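Local coordinates for glycosyl hydrolase family 2, TIM barrel domain protein (Faecalibacterium prausnitzii A2-165, PDB 6ED2) that is a beta-glucuronidase of glycosyl hydrolase family 2, which probably releases glucuronic acid from beta-glucuronides in the gut, at residues 357-361 with 423-427; 372-378 with 432-438; 213-217 with 464-468; 378-383 with 416-420. One frame throughout, in Å; residues are numbered along the deposited sequence.

Overall arrangement
Interactions 1, 2 and 4 all lie in the TIM barrel domain. Interaction 3 joins that barrel to the domain carrying strand 210-219. Interaction 2 pairs neighbouring barrel strands 373-377 and 433-440. Helix 409-427 links these strands and supplies one side of interactions 1 and 4. The centres of interactions 1 and 2 are about 9 Å apart, and those of 3 and 4 about 21 Å. Along the chain, interaction 4 is nested within the loop closed by each of the others. The loop of interaction 3 encloses all the rest, and those of interactions 1 and 2 cross. Interactions 1, 2 and 4 thus hold one beta-alpha-beta unit, while interaction 3 lies at the domain border.

Interaction 1: residues 357-361 with 423-427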
loop_
_atom_site.group_PDB
_atom_site.type_symbol
_atom_site.label_atom_id
_atom_site.label_comp_id
_atom_site.label_asym_id
_atom_site.label_seq_id
_atom_site.Cartn_x
_atom_site.Cartn_y
_atom_site.Cartn_z
ATOM N N TYR A 357 26.552 -11.187 -11.943
ATOM C CA TYR A 357 27.005 -12.565 -12.067
ATOM C C TYR A 357 26.442 -13.099 -13.370
ATOM O O TYR A 357 25.452 -12.563 -13.877
ATOM C CB TYR A 357 26.529 -13.430 -10.880
ATOM C CG TYR A 357 25.123 -13.059 -10.456
ATOM C CD1 TYR A 357 24.011 -13.579 -11.119
ATOM C CD2 TYR A 357 24.908 -12.139 -9.437
ATOM C CE1 TYR A 357 22.736 -13.205 -10.760
ATOM C CE2 TYR A 357 23.629 -11.771 -9.063
ATOM C CZ TYR A 357 22.558 -12.296 -9.736
ATOM O OH TYR A 357 21.310 -11.905 -9.382
ATOM N N PRO A 358 27.077 -14.101 -13.962
ATOM C CA PRO A 358 26.497 -14.699 -15.165
ATOM C C PRO A 358 25.147 -15.317 -14.822
ATOM O O PRO A 358 24.943 -15.851 -13.727
ATOM C CB PRO A 358 27.534 -15.750 -15.581
ATOM C CG PRO A 358 28.767 -15.379 -14.865
ATOM C CD PRO A 358 28.346 -14.740 -13.586
ATOM N N TYR A 359 24.206 -15.188 -15.741
ATOM C CA TYR A 359 22.857 -15.674 -15.499
ATOM C C TYR A 359 22.724 -17.114 -15.996
ATOM O O TYR A 359 23.615 -17.647 -16.662
ATOM C CB TYR A 359 21.833 -14.774 -16.196
ATOM C CG TYR A 359 21.642 -13.405 -15.573
ATOM C CD1 TYR A 359 22.222 -13.083 -14.353
ATOM C CD2 TYR A 359 20.870 -12.441 -16.208
ATOM C CE1 TYR A 359 22.038 -11.828 -13.779
ATOM C CE2 TYR A 359 20.670 -11.185 -15.648
ATOM C CZ TYR A 359 21.251 -10.883 -14.434
ATOM O OH TYR A 359 21.055 -9.639 -13.879
ATOM N N ALA A 360 21.582 -17.737 -15.682
ATOM C CA ALA A 360 21.257 -19.037 -16.261
ATOM C C ALA A 360 21.277 -18.950 -17.779
ATOM O O ALA A 360 20.824 -17.963 -18.361
ATOM C CB ALA A 360 19.881 -19.522 -15.794
ATOM N N GLU A 361 21.802 -20.002 -18.418
ATOM C CA GLU A 361 21.899 -20.034 -19.875
ATOM C C GLU A 361 20.564 -19.724 -20.540
ATOM O O GLU A 361 20.529 -19.078 -21.594
ATOM C CB GLU A 361 22.410 -21.407 -20.343
ATOM C CG GLU A 361 23.832 -21.795 -19.900
ATOM C CD GLU A 361 23.898 -22.571 -18.581
ATOM O OE1 GLU A 361 23.158 -22.230 -17.623
ATOM O OE2 GLU A 361 24.714 -23.526 -18.491
ATOM N N MET A 423 32.987 -17.932 -17.987
ATOM C CA MET A 423 31.902 -17.130 -18.536
ATOM C C MET A 423 32.060 -16.953 -20.041
ATOM O O MET A 423 31.095 -17.112 -20.805
ATOM C CB MET A 423 31.823 -15.766 -17.849
ATOM C CG MET A 423 30.812 -14.864 -18.568
ATOM S SD MET A 423 30.625 -13.207 -17.885
ATOM C CE MET A 423 32.201 -12.477 -18.386
ATOM N N ILE A 424 33.272 -16.621 -20.497
ATOM C CA ILE A 424 33.441 -16.380 -21.927
ATOM C C ILE A 424 33.320 -17.682 -22.714
ATOM O O ILE A 424 32.711 -17.715 -23.789
ATOM C CB ILE A 424 34.771 -15.654 -22.194
ATOM C CG1 ILE A 424 34.672 -14.217 -21.661
ATOM C CG2 ILE A 424 35.112 -15.686 -23.698
ATOM C CD1 ILE A 424 35.855 -13.347 -22.040
ATOM N N ASP A 425 33.877 -18.779 -22.194
ATOM C CA ASP A 425 33.693 -20.068 -22.863
ATOM C C ASP A 425 32.215 -20.468 -22.942
ATOM O O ASP A 425 31.758 -20.969 -23.975
ATOM C CB ASP A 425 34.515 -21.150 -22.152
ATOM C CG ASP A 425 35.979 -21.138 -22.593
ATOM O OD1 ASP A 425 36.261 -20.668 -23.734
ATOM O OD2 ASP A 425 36.841 -21.572 -21.792
ATOM N N ARG A 426 31.448 -20.245 -21.869
ATOM C CA ARG A 426 30.036 -20.639 -21.876
ATOM C C ARG A 426 29.216 -19.784 -22.839
ATOM O O ARG A 426 28.326 -20.297 -23.524
ATOM C CB ARG A 426 29.449 -20.547 -20.467
ATOM C CG ARG A 426 28.075 -21.237 -20.307
ATOM C CD ARG A 426 27.437 -20.851 -18.974
ATOM N NE ARG A 426 27.077 -19.433 -18.989
ATOM C CZ ARG A 426 26.293 -18.839 -18.088
ATOM N NH1 ARG A 426 25.762 -19.540 -17.090
ATOM N NH2 ARG A 426 26.026 -17.538 -18.203
ATOM N N ASP A 427 29.517 -18.485 -22.931
ATOM C CA ASP A 427 28.587 -17.541 -23.530
ATOM C C ASP A 427 29.025 -17.006 -24.881
ATOM O O ASP A 427 28.263 -16.263 -25.504
ATOM C CB ASP A 427 28.337 -16.376 -22.555
ATOM C CG ASP A 427 27.639 -16.843 -21.284
ATOM O OD1 ASP A 427 27.167 -18.005 -21.273
ATOM O OD2 ASP A 427 27.577 -16.086 -20.286
HETATM O O HOH W 1 25.037 -21.904 -15.585
#
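Arg426 on the last turn of helix 409-427 reaches across to Pro358, Tyr359 and Glu361, making a buried, mainly polar contact with the loop after strand 351-353 of the TIM barrel. The arginine grips the backbone carbonyl of Tyr359 end-on. Its NH1 and NH2 each lie 2.9 Å from Tyr359 O, and both bonds are bent. The NH2 donor is in the carbonyl plane, while NH1 is tilted from it. The chain of Arg426 runs extended to CG and CD and then bends at chi3 (68°), which turns the guanidinium toward the loop. On its other edge, Arg426 NE is 2.7 Å from Asp427 OD1 in a salt bridge, and this fixes the rotation of the group. Glu361 CG lies over one guanidinium face. Its OE1 is a long 3.8 Å from Arg426 NH1, well out of the plane, so only the charges interact. A water joins the same two atoms, with a weak bond on the arginine side. Pro358 CB approaches Arg426 NH2 obliquely at 3.5 Å. The proline CG also rests 4.2 Å from Met423 SD. Tyr364 of helix 361-370 touches Pro358 and Arg426, while Met423 packs on Trp436 of strand 433-440.

Interaction 2: residues 372-378 with 432-438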
loop_
_atom_site.group_PDB
_atom_site.type_symbol
_atom_site.label_atom_id
_atom_site.label_comp_id
_atom_site.label_asym_id
_atom_site.label_seq_id
_atom_site.Cartn_x
_atom_site.Cartn_y
_atom_site.Cartn_z
ATOM N N PHE A 372 17.720 -9.322 -28.107
ATOM C CA PHE A 372 18.167 -8.420 -27.055
ATOM C C PHE A 372 19.686 -8.480 -26.950
ATOM O O PHE A 372 20.294 -9.520 -27.199
ATOM C CB PHE A 372 17.542 -8.782 -25.702
ATOM C CG PHE A 372 16.212 -8.119 -25.451
ATOM C CD1 PHE A 372 15.044 -8.659 -25.966
ATOM C CD2 PHE A 372 16.133 -6.956 -24.701
ATOM C CE1 PHE A 372 13.818 -8.044 -25.738
ATOM C CE2 PHE A 372 14.909 -6.331 -24.475
ATOM C CZ PHE A 372 13.750 -6.876 -24.991
ATOM N N LEU A 373 20.292 -7.345 -26.608
ATOM C CA LEU A 373 21.731 -7.244 -26.421
ATOM C C LEU A 373 22.063 -7.422 -24.948
ATOM O O LEU A 373 21.410 -6.836 -24.081
ATOM C CB LEU A 373 22.243 -5.882 -26.907
ATOM C CG LEU A 373 21.824 -5.467 -28.312
ATOM C CD1 LEU A 373 22.334 -4.068 -28.642
ATOM C CD2 LEU A 373 22.350 -6.489 -29.320
ATOM N N ILE A 374 23.105 -8.196 -24.672
ATOM C CA ILE A 374 23.521 -8.517 -23.309
ATOM C C ILE A 374 24.956 -8.058 -23.093
ATOM O O ILE A 374 25.847 -8.388 -23.888
ATOM C CB ILE A 374 23.421 -10.027 -23.037
ATOM C CG1 ILE A 374 21.957 -10.491 -23.106
ATOM C CG2 ILE A 374 24.079 -10.381 -21.693
ATOM C CD1 ILE A 374 21.781 -11.934 -22.682
ATOM N N ILE A 375 25.181 -7.344 -21.994
ATOM C CA ILE A 375 26.506 -7.152 -21.427
ATOM C C ILE A 375 26.699 -8.203 -20.342
ATOM O O ILE A 375 26.022 -8.175 -19.313
ATOM C CB ILE A 375 26.687 -5.736 -20.868
ATOM C CG1 ILE A 375 26.421 -4.701 -21.971
ATOM C CG2 ILE A 375 28.086 -5.582 -20.298
ATOM C CD1 ILE A 375 26.504 -3.260 -21.494
ATOM N N ASP A 376 27.636 -9.120 -20.567
ATOM C CA ASP A 376 27.817 -10.305 -19.737
ATOM C C ASP A 376 28.831 -9.995 -18.644
ATOM O O ASP A 376 29.966 -9.588 -18.939
ATOM C CB ASP A 376 28.296 -11.470 -20.603
ATOM C CG ASP A 376 27.866 -12.845 -20.073
ATOM O OD1 ASP A 376 27.276 -12.961 -18.962
ATOM O OD2 ASP A 376 28.151 -13.829 -20.792
ATOM N N GLU A 377 28.442 -10.211 -17.392
ATOM C CA GLU A 377 29.224 -9.749 -16.255
ATOM C C GLU A 377 29.589 -10.899 -15.323
ATOM O O GLU A 377 28.727 -11.688 -14.915
ATOM C CB GLU A 377 28.462 -8.671 -15.482
ATOM C CG GLU A 377 29.248 -8.112 -14.298
ATOM C CD GLU A 377 28.632 -6.831 -13.732
ATOM O OE1 GLU A 377 28.635 -5.791 -14.444
ATOM O OE2 GLU A 377 28.156 -6.865 -12.572
ATOM N N VAL A 378 30.859 -10.948 -14.952
ATOM C CA VAL A 378 31.419 -11.937 -14.033
ATOM C C VAL A 378 31.170 -11.472 -12.593
ATOM O O VAL A 378 30.989 -10.269 -12.368
ATOM C CB VAL A 378 32.905 -12.126 -14.394
ATOM C CG1 VAL A 378 33.776 -11.054 -13.765
ATOM C CG2 VAL A 378 33.392 -13.527 -14.125
ATOM N N SER A 432 23.244 -12.714 -28.788
ATOM C CA SER A 432 22.816 -11.646 -27.888
ATOM C C SER A 432 23.983 -11.027 -27.119
ATOM O O SER A 432 23.934 -9.833 -26.802
ATOM C CB SER A 432 21.755 -12.164 -26.900
ATOM O OG SER A 432 22.260 -13.192 -26.054
ATOM N N VAL A 433 25.031 -11.797 -26.824
ATOM C CA VAL A 433 26.136 -11.336 -25.977
ATOM C C VAL A 433 27.092 -10.481 -26.812
ATOM O O VAL A 433 27.754 -10.983 -27.728
ATOM C CB VAL A 433 26.862 -12.519 -25.335
ATOM C CG1 VAL A 433 28.155 -12.068 -24.624
ATOM C CG2 VAL A 433 25.927 -13.227 -24.357
ATOM N N ILE A 434 27.178 -9.187 -26.496
ATOM C CA ILE A 434 27.974 -8.252 -27.290
ATOM C C ILE A 434 29.086 -7.568 -26.498
ATOM O O ILE A 434 29.858 -6.805 -27.084
ATOM C CB ILE A 434 27.087 -7.190 -27.980
ATOM C CG1 ILE A 434 26.067 -6.573 -27.018
ATOM C CG2 ILE A 434 26.350 -7.788 -29.166
ATOM C CD1 ILE A 434 26.597 -5.418 -26.196
ATOM N N ALA A 435 29.207 -7.812 -25.196
ATOM C CA ALA A 435 30.239 -7.132 -24.418
ATOM C C ALA A 435 30.443 -7.870 -23.108
ATOM O O ALA A 435 29.559 -8.598 -22.643
ATOM C CB ALA A 435 29.882 -5.665 -24.144
ATOM N N TRP A 436 31.620 -7.655 -22.516
ATOM C CA TRP A 436 32.030 -8.279 -21.261
ATOM C C TRP A 436 32.240 -7.202 -20.213
ATOM O O TRP A 436 32.956 -6.230 -20.459
ATOM C CB TRP A 436 33.340 -9.071 -21.417
ATOM C CG TRP A 436 33.373 -9.969 -22.620
ATOM C CD1 TRP A 436 34.118 -9.806 -23.756
ATOM C CD2 TRP A 436 32.605 -11.163 -22.811
ATOM N NE1 TRP A 436 33.882 -10.842 -24.632
ATOM C CE2 TRP A 436 32.956 -11.689 -24.073
ATOM C CE3 TRP A 436 31.672 -11.852 -22.027
ATOM C CZ2 TRP A 436 32.387 -12.862 -24.578
ATOM C CZ3 TRP A 436 31.117 -13.031 -22.531
ATOM C CH2 TRP A 436 31.469 -13.512 -23.792
ATOM N N SER A 437 31.641 -7.373 -19.042
ATOM C CA SER A 437 31.895 -6.482 -17.921
ATOM C C SER A 437 32.709 -7.255 -16.896
ATOM O O SER A 437 32.263 -8.295 -16.413
ATOM C CB SER A 437 30.589 -5.957 -17.324
ATOM O OG SER A 437 30.850 -5.317 -16.088
ATOM N N LEU A 438 33.901 -6.754 -16.566
ATOM C CA LEU A 438 34.877 -7.567 -15.850
ATOM C C LEU A 438 34.865 -7.348 -14.343
ATOM O O LEU A 438 35.389 -8.192 -13.608
ATOM C CB LEU A 438 36.284 -7.290 -16.391
ATOM C CG LEU A 438 36.793 -8.057 -17.621
ATOM C CD1 LEU A 438 35.776 -8.198 -18.700
ATOM C CD2 LEU A 438 38.033 -7.393 -18.194
#
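The Trp436 ring meets Asp376 at its edge, where Asp376 CB packs 3.7 Å from Trp436 CE3. Asp376 OD2 lies near the ring plane, 3.5 Å from Trp436 CZ3, but the exact place of this oxygen, and so the 27° between carboxylate and ring planes, is doubtful. Both side chains also touch Met423 of helix 409-427. Asp376 OD1 is held by Tyr364 and Trp436 NE1 by Asp464. These residues project from two parallel neighbouring strands of the TIM barrel, 373-377 and 433-440, with helix 409-427 crossing over between them as a beta-alpha-beta unit. Asp376 N bonds to Ala435 O at 2.9 Å, and Ser437 N to Asp376 O at 2.8 Å. Further back, Ile374 N donates to Ser432 O, and Ile374 O accepts from Ile434 N. Ile374 pairs with Val433 but Ile375 with Ala435, so Ile434 is the extra residue of a beta bulge. Ile374, Asp376, Val433 and Trp436 point to the helix side. Ile375, Glu377, Ala435 and Ser437 share the opposite face. There Ser437 OG donates to Glu377 OE1 at 2.8 Å, on the anti side of the carboxylate. With an alanine in place of Glu377, this hydroxyl would probably lose its acceptor and Arg353 its salt-bridge mate. Glu377 CG stands anti to the backbone N (chi1 -178°), which carries the carboxylate past Ser437 CB. His356 holds Glu377 OE2.

Interaction 3: residues 213-217 with 464-468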
loop_
_atom_site.group_PDB
_atom_site.type_symbol
_atom_site.label_atom_id
_atom_site.label_comp_id
_atom_site.label_asym_id
_atom_site.label_seq_id
_atom_site.Cartn_x
_atom_site.Cartn_y
_atom_site.Cartn_z
ATOM N N TYR A 213 33.059 -25.222 -29.320
ATOM C CA TYR A 213 33.158 -24.669 -30.653
ATOM C C TYR A 213 33.133 -23.162 -30.501
ATOM O O TYR A 213 32.708 -22.631 -29.474
ATOM C CB TYR A 213 32.043 -25.160 -31.583
ATOM C CG TYR A 213 30.699 -24.497 -31.371
ATOM C CD1 TYR A 213 30.321 -23.402 -32.126
ATOM C CD2 TYR A 213 29.795 -24.982 -30.409
ATOM C CE1 TYR A 213 29.091 -22.784 -31.935
ATOM C CE2 TYR A 213 28.548 -24.374 -30.215
ATOM C CZ TYR A 213 28.206 -23.272 -30.986
ATOM O OH TYR A 213 26.987 -22.640 -30.833
ATOM N N SER A 214 33.616 -22.480 -31.529
ATOM C CA SER A 214 33.661 -21.028 -31.534
ATOM C C SER A 214 33.240 -20.563 -32.914
ATOM O O SER A 214 33.391 -21.301 -33.893
ATOM C CB SER A 214 35.072 -20.483 -31.184
ATOM O OG SER A 214 35.972 -20.642 -32.283
ATOM N N THR A 215 32.710 -19.338 -32.977
ATOM C CA THR A 215 32.291 -18.695 -34.217
ATOM C C THR A 215 32.744 -17.236 -34.210
ATOM O O THR A 215 32.825 -16.601 -33.151
ATOM C CB THR A 215 30.750 -18.751 -34.431
ATOM O OG1 THR A 215 30.063 -18.201 -33.293
ATOM C CG2 THR A 215 30.275 -20.178 -34.677
ATOM N N ARG A 216 33.066 -16.737 -35.413
ATOM C CA ARG A 216 33.324 -15.336 -35.747
ATOM C C ARG A 216 32.510 -15.021 -36.986
ATOM O O ARG A 216 32.348 -15.875 -37.859
ATOM C CB ARG A 216 34.816 -15.025 -36.095
ATOM C CG ARG A 216 35.818 -15.212 -34.981
ATOM C CD ARG A 216 37.210 -15.638 -35.505
ATOM N NE ARG A 216 37.957 -16.375 -34.462
ATOM C CZ ARG A 216 38.446 -17.617 -34.588
ATOM N NH1 ARG A 216 38.294 -18.287 -35.724
ATOM N NH2 ARG A 216 39.094 -18.190 -33.582
ATOM N N TYR A 217 32.046 -13.784 -37.098
ATOM C CA TYR A 217 31.129 -13.435 -38.173
ATOM C C TYR A 217 31.691 -12.304 -39.019
ATOM O O TYR A 217 32.412 -11.427 -38.529
ATOM C CB TYR A 217 29.738 -13.056 -37.606
ATOM C CG TYR A 217 29.175 -14.187 -36.768
ATOM C CD1 TYR A 217 28.363 -15.161 -37.340
ATOM C CD2 TYR A 217 29.521 -14.323 -35.436
ATOM C CE1 TYR A 217 27.875 -16.206 -36.597
ATOM C CE2 TYR A 217 29.048 -15.378 -34.681
ATOM C CZ TYR A 217 28.214 -16.308 -35.267
ATOM O OH TYR A 217 27.745 -17.356 -34.525
ATOM N N ASP A 464 38.121 -14.296 -26.248
ATOM C CA ASP A 464 36.952 -14.084 -27.079
ATOM C C ASP A 464 37.340 -14.099 -28.547
ATOM O O ASP A 464 37.967 -13.138 -29.020
ATOM C CB ASP A 464 36.258 -12.772 -26.723
ATOM C CG ASP A 464 34.979 -12.566 -27.511
ATOM O OD1 ASP A 464 34.625 -13.456 -28.312
ATOM O OD2 ASP A 464 34.335 -11.508 -27.359
ATOM N N PRO A 465 36.943 -15.116 -29.315
ATOM C CA PRO A 465 37.234 -15.097 -30.756
ATOM C C PRO A 465 36.631 -13.904 -31.460
ATOM O O PRO A 465 37.116 -13.514 -32.525
ATOM C CB PRO A 465 36.608 -16.409 -31.266
ATOM C CG PRO A 465 36.313 -17.213 -30.063
ATOM C CD PRO A 465 36.067 -16.239 -28.954
ATOM N N GLN A 466 35.571 -13.323 -30.921
ATOM C CA GLN A 466 34.922 -12.204 -31.593
ATOM C C GLN A 466 35.448 -10.856 -31.133
ATOM O O GLN A 466 35.057 -9.836 -31.708
ATOM C CB GLN A 466 33.402 -12.259 -31.379
ATOM C CG GLN A 466 32.755 -13.495 -31.980
ATOM C CD GLN A 466 31.264 -13.582 -31.680
ATOM O OE1 GLN A 466 30.580 -12.567 -31.519
ATOM N NE2 GLN A 466 30.756 -14.798 -31.612
ATOM N N LYS A 467 36.305 -10.827 -30.107
ATOM C CA LYS A 467 36.968 -9.595 -29.683
ATOM C C LYS A 467 35.936 -8.512 -29.357
ATOM O O LYS A 467 36.032 -7.366 -29.802
ATOM C CB LYS A 467 37.964 -9.128 -30.755
ATOM C CG LYS A 467 39.058 -10.178 -31.072
ATOM C CD LYS A 467 40.112 -10.218 -29.951
ATOM C CE LYS A 467 41.208 -11.289 -30.163
ATOM N NZ LYS A 467 40.907 -12.580 -29.452
ATOM N N ARG A 468 34.924 -8.902 -28.583
ATOM C CA ARG A 468 33.871 -7.984 -28.192
ATOM C C ARG A 468 34.392 -7.003 -27.146
ATOM O O ARG A 468 35.277 -7.344 -26.351
ATOM C CB ARG A 468 32.674 -8.751 -27.629
ATOM C CG ARG A 468 31.679 -9.172 -28.686
ATOM C CD ARG A 468 30.823 -10.324 -28.196
ATOM N NE ARG A 468 31.588 -11.563 -28.116
ATOM C CZ ARG A 468 31.049 -12.778 -28.201
ATOM N NH1 ARG A 468 29.723 -12.929 -28.327
ATOM N NH2 ARG A 468 31.838 -13.844 -28.154
HETATM O O HOH W 2 32.654 -17.434 -30.589
#
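Arg216 and Gln466 bring their backbones closest, with CA atoms 5.4 Å apart, where strand 213-217 meets a type I beta turn running from Asp464 to Lys467. The strand is an extended edge strand of the three-stranded sheet 210-219, 223-232 and 256-262. The turn follows helix 449-463 of the TIM barrel, so the contact joins two domains. Pro465 and Gln466, at the corner of the turn, do the touching. Pro465 CG rests 3.7 Å from Ser214 CB. The Arg216 side chain crosses the proline at about a right angle, with NE 3.5 Å from Pro465 CB. Its CG lies against Pro465 O, which is also in the plane of the guanidinium, at its edge. Gln466 carries the one direct hydrogen bond: NE2 gives to Thr215 O at 3.1 Å, from above the carbonyl plane. The same NE2 lies at the edge of the Tyr217 ring, with the amide turned almost upright (86°) to the ring plane. A water bonded to Thr215 N also takes a weak bond from Gln466 NE2. On its other side the amide is anchored by Arg298, which binds OE1. Asp464 shapes the turn from within. Its OD1 accepts from Gln466 N, an Asx turn, and from Arg468 NH2 on the opposite face of the carboxylate. Arg468 NE completes a side-on grip through OD2. Gln466 OE1 lies over the centre of the Arg468 guanidinium, 3.3 Å above its plane.

Interaction 4: residues 378-383 with 416-420; sequences VPAVGF and HKAAL
His416 begins the contact, meeting Val378 and Phe383 of the loop that follows strand 373-377 in the TIM barrel. It sits on helix 409-427, which packs outside that strand. CG of the histidine is anti to the backbone N (chi1 -164°), which swings the imidazole toward the loop. Its NE2 comes within 3.5 Å of Val378 CG1, and the approach is oblique. ND1 lies at the edge of the Phe383 ring, 3.6 Å from CE2 and near its plane. The two rings are oblique to each other, with planes at 68° and centroids 5.8 Å apart. Both imidazole nitrogens have partners beyond the loop: ND1 bonds to Tyr452 OH, and NE2 weakly to Leu438 O. Were His416 an alanine, the space between Val378 and Phe383 would probably be left unfilled and the Tyr452 hydroxyl would lose this mate. Ala380 is the centre of an inverse gamma turn. The Ala380 carbonyl carbon lies over one face of the Phe383 ring. One turn further on, Ala419 CB presses on Val378 CG2 at 3.4 Å, tighter than usual for two carbons. The same methyl lies more loosely by Pro379 CD, at 4.4 Å. Leu420 follows, turning its backbone to the valine, with N 3.6 Å from Val378 CG2.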
loop_
_atom_site.group_PDB
_atom_site.type_symbol
_atom_site.label_atom_id
_atom_site.label_comp_id
_atom_site.label_asym_id
_atom_site.label_seq_id
_atom_site.Cartn_x
_atom_site.Cartn_y
_atom_site.Cartn_z
ATOM N N VAL A 378 30.859 -10.948 -14.952
ATOM C CA VAL A 378 31.419 -11.937 -14.033
ATOM C C VAL A 378 31.170 -11.472 -12.593
ATOM O O VAL A 378 30.989 -10.269 -12.368
ATOM C CB VAL A 378 32.905 -12.126 -14.394
ATOM C CG1 VAL A 378 33.776 -11.054 -13.765
ATOM C CG2 VAL A 378 33.392 -13.527 -14.125
ATOM N N PRO A 379 31.091 -12.358 -11.572
ATOM C CA PRO A 379 30.688 -11.869 -10.235
ATOM C C PRO A 379 31.769 -11.099 -9.478
ATOM O O PRO A 379 31.902 -11.247 -8.258
ATOM C CB PRO A 379 30.304 -13.155 -9.488
ATOM C CG PRO A 379 30.232 -14.235 -10.539
ATOM C CD PRO A 379 31.204 -13.825 -11.587
ATOM N N ALA A 380 32.521 -10.244 -10.180
ATOM C CA ALA A 380 33.604 -9.463 -9.575
ATOM C C ALA A 380 33.040 -8.186 -8.951
ATOM O O ALA A 380 33.264 -7.056 -9.404
ATOM C CB ALA A 380 34.670 -9.146 -10.612
ATOM N N VAL A 381 32.279 -8.388 -7.885
ATOM C CA VAL A 381 31.607 -7.302 -7.191
ATOM C C VAL A 381 31.943 -7.428 -5.715
ATOM O O VAL A 381 32.164 -8.532 -5.204
ATOM C CB VAL A 381 30.075 -7.327 -7.432
ATOM C CG1 VAL A 381 29.478 -8.645 -6.930
ATOM C CG2 VAL A 381 29.383 -6.105 -6.782
ATOM N N GLY A 382 31.994 -6.285 -5.030
ATOM C CA GLY A 382 32.416 -6.242 -3.643
ATOM C C GLY A 382 33.890 -5.973 -3.418
ATOM O O GLY A 382 34.357 -6.117 -2.279
ATOM N N PHE A 383 34.639 -5.576 -4.458
ATOM C CA PHE A 383 36.087 -5.368 -4.343
ATOM C C PHE A 383 36.362 -3.972 -3.777
ATOM O O PHE A 383 37.018 -3.135 -4.397
ATOM C CB PHE A 383 36.769 -5.553 -5.697
ATOM C CG PHE A 383 36.709 -6.972 -6.245
ATOM C CD1 PHE A 383 36.089 -8.005 -5.534
ATOM C CD2 PHE A 383 37.294 -7.274 -7.477
ATOM C CE1 PHE A 383 36.051 -9.305 -6.036
ATOM C CE2 PHE A 383 37.255 -8.588 -7.996
ATOM C CZ PHE A 383 36.638 -9.605 -7.266
ATOM N N HIS A 416 39.115 -14.918 -10.118
ATOM C CA HIS A 416 38.539 -14.007 -11.101
ATOM C C HIS A 416 38.855 -14.463 -12.521
ATOM O O HIS A 416 37.982 -14.459 -13.398
ATOM C CB HIS A 416 39.060 -12.595 -10.828
ATOM C CG HIS A 416 38.281 -11.505 -11.489
ATOM N ND1 HIS A 416 38.316 -10.199 -11.042
ATOM C CD2 HIS A 416 37.475 -11.507 -12.579
ATOM C CE1 HIS A 416 37.568 -9.444 -11.830
ATOM N NE2 HIS A 416 37.042 -10.213 -12.768
ATOM N N LYS A 417 40.094 -14.899 -12.757
ATOM C CA LYS A 417 40.466 -15.400 -14.075
ATOM C C LYS A 417 39.655 -16.637 -14.450
ATOM O O LYS A 417 39.217 -16.777 -15.597
ATOM C CB LYS A 417 41.961 -15.712 -14.104
ATOM C CG LYS A 417 42.843 -14.494 -14.268
ATOM C CD LYS A 417 44.307 -14.854 -14.029
ATOM C CE LYS A 417 45.236 -13.807 -14.641
ATOM N NZ LYS A 417 46.680 -14.052 -14.323
ATOM N N ALA A 418 39.457 -17.547 -13.496
ATOM C CA ALA A 418 38.686 -18.764 -13.753
ATOM C C ALA A 418 37.238 -18.442 -14.105
ATOM O O ALA A 418 36.697 -18.948 -15.095
ATOM C CB ALA A 418 38.742 -19.675 -12.526
ATOM N N ALA A 419 36.595 -17.596 -13.292
ATOM C CA ALA A 419 35.234 -17.165 -13.581
ATOM C C ALA A 419 35.141 -16.512 -14.952
ATOM O O ALA A 419 34.223 -16.806 -15.731
ATOM C CB ALA A 419 34.757 -16.207 -12.486
ATOM N N LEU A 420 36.092 -15.627 -15.269
ATOM C CA LEU A 420 36.088 -14.962 -16.569
ATOM C C LEU A 420 36.242 -15.968 -17.696
ATOM O O LEU A 420 35.584 -15.864 -18.740
ATOM C CB LEU A 420 37.222 -13.927 -16.622
ATOM C CG LEU A 420 37.398 -13.158 -17.928
ATOM C CD1 LEU A 420 36.074 -12.505 -18.367
ATOM C CD2 LEU A 420 38.541 -12.106 -17.831
#